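Local coordinates for protein tumour necrosis factor receptor (Ectromelia virus, PDB 3ON9) that probably subverts host immune defence by binding tumour necrosis factor and chemokines, the latter through the SECRET domain, the part described here, at residues Y16-T21 with K61-G66. Numbering follows the deposited sequence.
Sequences YPVNKT and KLATSG
The backbone of V18 reaches across to that of K61 through a single hydrogen bond, V18 N to K61 O at 2.8 Å, nearly straight at the hydrogen (164°). Two CA-H...O contacts accompany it: P17 CA lies 3.3 Å from the same oxygen, K61 O, and K61 CA approaches V18 O in return. A cis peptide between Y16 and P17 turns the chain here, and the proline ring folds back so that its CB sits above one face of the Y16 ring, offset toward the rim.

The Y16 ring reaches K61 and L62 because chi1 of -170° swings CG to the far side from the backbone nitrogen. L62 CA meets the ring at its edge, near the ring plane, and Y16 CD1 packs 4.0 Å from L62 CB. One atom further out on the ring, Y16 CE1 comes within 3.7 Å of K61 CB. The lysine chain crosses the ring obliquely; its CB also passes P17 CB at 3.9 Å, while CG lies alongside V18 O. Beyond that the chain bends at chi4, with NZ turned off from the other segment.

V18 and A63 are the buried residues of the contact. Both valine methyls close on A63 CB, CG2 at 3.8 Å and CG1 at almost the same distance, so the alanine methyl faces the fork of the valine.

In the fold, this is where strand 8-16 runs out into the loop toward strand 24-26, just as strand 62-69 begins beside it. The regular antiparallel pairing continues inward, with A63 bonded to M15 and S65 to I13, and Y16 pairs on with N122. Y56 and V58 of strand 51-59 pack against V18 and A63, and L38 of strand 38-45, in the other sheet of the beta-sandwich, also touches V18.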
ATOM      1  N   TYR A  16     -11.293  -0.434  -7.717  1.00 14.85           N
ATOM      2  CA  TYR A  16     -12.288  -0.660  -8.754  1.00 16.54           C
ATOM      3  C   TYR A  16     -13.203   0.552  -8.839  1.00 13.89           C
ATOM      4  O   TYR A  16     -13.610   1.078  -7.817  1.00 16.79           O
ATOM      5  CB  TYR A  16     -13.123  -1.903  -8.422  1.00 18.09           C
ATOM      6  CG  TYR A  16     -14.015  -2.330  -9.559  1.00 18.12           C
ATOM      7  CD1 TYR A  16     -13.592  -3.284 -10.473  1.00 19.86           C
ATOM      8  CD2 TYR A  16     -15.263  -1.757  -9.737  1.00 22.47           C
ATOM      9  CE1 TYR A  16     -14.395  -3.662 -11.535  1.00 22.57           C
ATOM     10  CE2 TYR A  16     -16.073  -2.135 -10.793  1.00 22.72           C
ATOM     11  CZ  TYR A  16     -15.632  -3.086 -11.679  1.00 23.28           C
ATOM     12  OH  TYR A  16     -16.439  -3.460 -12.726  1.00 36.50           O
ATOM     13  N   PRO A  17     -13.514   1.014 -10.061  1.00 16.12           N
ATOM     14  CA  PRO A  17     -13.000   0.531 -11.343  1.00 15.39           C
ATOM     15  C   PRO A  17     -11.807   1.363 -11.812  1.00 17.37           C
ATOM     16  O   PRO A  17     -11.736   2.563 -11.523  1.00 19.61           O
ATOM     17  CB  PRO A  17     -14.158   0.805 -12.310  1.00 17.06           C
ATOM     18  CG  PRO A  17     -14.925   1.963 -11.676  1.00 19.15           C
ATOM     19  CD  PRO A  17     -14.481   2.115 -10.236  1.00 18.61           C
ATOM     20  N   VAL A  18     -10.889   0.733 -12.534  1.00 15.63           N
ATOM     21  CA  VAL A  18      -9.832   1.485 -13.206  1.00 17.13           C
ATOM     22  C   VAL A  18     -10.038   1.408 -14.710  1.00 17.90           C
ATOM     23  O   VAL A  18     -10.587   0.425 -15.228  1.00 18.88           O
ATOM     24  CB  VAL A  18      -8.400   1.028 -12.821  1.00 15.60           C
ATOM     25  CG1 VAL A  18      -8.165   1.236 -11.325  1.00 16.41           C
ATOM     26  CG2 VAL A  18      -8.141  -0.421 -13.215  1.00 18.10           C
ATOM     27  N   ASN A  19      -9.623   2.464 -15.403  1.00 16.66           N
ATOM     28  CA  ASN A  19      -9.789   2.568 -16.841  1.00 16.64           C
ATOM     29  C   ASN A  19      -8.468   2.508 -17.595  1.00 20.60           C
ATOM     30  O   ASN A  19      -8.462   2.457 -18.826  1.00 23.25           O
ATOM     31  CB  ASN A  19     -10.470   3.885 -17.184  1.00 22.23           C
ATOM     32  CG  ASN A  19     -11.831   4.007 -16.558  1.00 27.30           C
ATOM     33  OD1 ASN A  19     -12.750   3.264 -16.903  1.00 24.40           O
ATOM     34  ND2 ASN A  19     -11.976   4.948 -15.628  1.00 24.94           N
ATOM     35  N   LYS A  20      -7.363   2.541 -16.857  1.00 18.30           N
ATOM     36  CA  LYS A  20      -6.032   2.571 -17.458  1.00 19.14           C
ATOM     37  C   LYS A  20      -5.189   1.419 -16.948  1.00 20.06           C
ATOM     38  O   LYS A  20      -5.268   1.057 -15.769  1.00 19.11           O
ATOM     39  CB  LYS A  20      -5.318   3.880 -17.120  1.00 21.20           C
ATOM     40  CG  LYS A  20      -6.089   5.148 -17.442  1.00 22.64           C
ATOM     41  CD  LYS A  20      -6.416   5.250 -18.910  1.00 25.77           C
ATOM     42  CE  LYS A  20      -7.142   6.552 -19.192  1.00 34.52           C
ATOM     43  NZ  LYS A  20      -7.483   6.680 -20.632  1.00 34.84           N
ATOM     44  N   THR A  21      -4.377   0.854 -17.835  1.00 17.50           N
ATOM     45  CA  THR A  21      -3.497  -0.246 -17.459  1.00 18.86           C
ATOM     46  C   THR A  21      -2.038   0.192 -17.428  1.00 18.88           C
ATOM     47  O   THR A  21      -1.226  -0.386 -16.709  1.00 19.19           O
ATOM     48  CB  THR A  21      -3.675  -1.470 -18.385  1.00 21.66           C
ATOM     49  OG1 THR A  21      -3.371  -1.112 -19.740  1.00 25.09           O
ATOM     50  CG2 THR A  21      -5.118  -1.978 -18.309  1.00 21.77           C
ATOM     51  N   LYS A  61     -11.531  -4.116 -15.198  1.00 20.66           N
ATOM     52  CA  LYS A  61     -11.486  -2.818 -14.524  1.00 19.97           C
ATOM     53  C   LYS A  61     -11.025  -2.956 -13.078  1.00 18.55           C
ATOM     54  O   LYS A  61     -11.137  -2.013 -12.300  1.00 17.05           O
ATOM     55  CB  LYS A  61     -12.844  -2.124 -14.578  1.00 19.24           C
ATOM     56  CG  LYS A  61     -13.330  -1.773 -15.981  1.00 24.94           C
ATOM     57  CD  LYS A  61     -14.697  -1.104 -15.899  1.00 31.57           C
ATOM     58  CE  LYS A  61     -15.100  -0.484 -17.228  1.00 42.16           C
ATOM     59  NZ  LYS A  61     -15.561  -1.514 -18.199  1.00 47.63           N
ATOM     60  N   LEU A  62     -10.502  -4.132 -12.735  1.00 17.20           N
ATOM     61  CA  LEU A  62     -10.063  -4.430 -11.371  1.00 15.54           C
ATOM     62  C   LEU A  62      -8.541  -4.374 -11.280  1.00 16.53           C
ATOM     63  O   LEU A  62      -7.854  -5.059 -12.026  1.00 17.88           O
ATOM     64  CB  LEU A  62     -10.533  -5.826 -10.954  1.00 16.33           C
ATOM     65  CG  LEU A  62     -10.033  -6.365  -9.610  1.00 15.85           C
ATOM     66  CD1 LEU A  62     -10.602  -5.530  -8.463  1.00 18.89           C
ATOM     67  CD2 LEU A  62     -10.433  -7.829  -9.467  1.00 19.86           C
ATOM     68  N   ALA A  63      -8.028  -3.579 -10.351  1.00 17.02           N
ATOM     69  CA  ALA A  63      -6.582  -3.446 -10.187  1.00 14.36           C
ATOM     70  C   ALA A  63      -6.101  -3.940  -8.826  1.00 15.28           C
ATOM     71  O   ALA A  63      -6.743  -3.692  -7.809  1.00 15.22           O
ATOM     72  CB  ALA A  63      -6.166  -2.000 -10.379  1.00 17.39           C
ATOM     73  N   THR A  64      -4.967  -4.635  -8.825  1.00 15.45           N
ATOM     74  CA  THR A  64      -4.221  -4.845  -7.595  1.00 16.56           C
ATOM     75  C   THR A  64      -2.885  -4.134  -7.756  1.00 15.71           C
ATOM     76  O   THR A  64      -2.317  -4.126  -8.835  1.00 15.95           O
ATOM     77  CB  THR A  64      -4.019  -6.345  -7.254  1.00 15.19           C
ATOM     78  OG1 THR A  64      -3.388  -6.467  -5.968  1.00 17.01           O
ATOM     79  CG2 THR A  64      -3.166  -7.044  -8.300  1.00 18.58           C
ATOM     80  N   SER A  65      -2.401  -3.523  -6.686  1.00 14.28           N
ATOM     81  CA  SER A  65      -1.170  -2.751  -6.748  1.00 15.58           C
ATOM     82  C   SER A  65      -0.502  -2.787  -5.386  1.00 16.08           C
ATOM     83  O   SER A  65      -1.114  -3.184  -4.406  1.00 15.53           O
ATOM     84  CB  SER A  65      -1.460  -1.305  -7.181  1.00 16.94           C
ATOM     85  OG  SER A  65      -2.149  -0.574  -6.173  1.00 16.07           O
ATOM     86  N   GLY A  66       0.767  -2.394  -5.312  1.00 15.64           N
ATOM     87  CA  GLY A  66       1.397  -2.376  -4.008  1.00 14.84           C
ATOM     88  C   GLY A  66       2.857  -2.003  -4.047  1.00 13.96           C
ATOM     89  O   GLY A  66       3.433  -1.832  -5.125  1.00 15.79           O
TER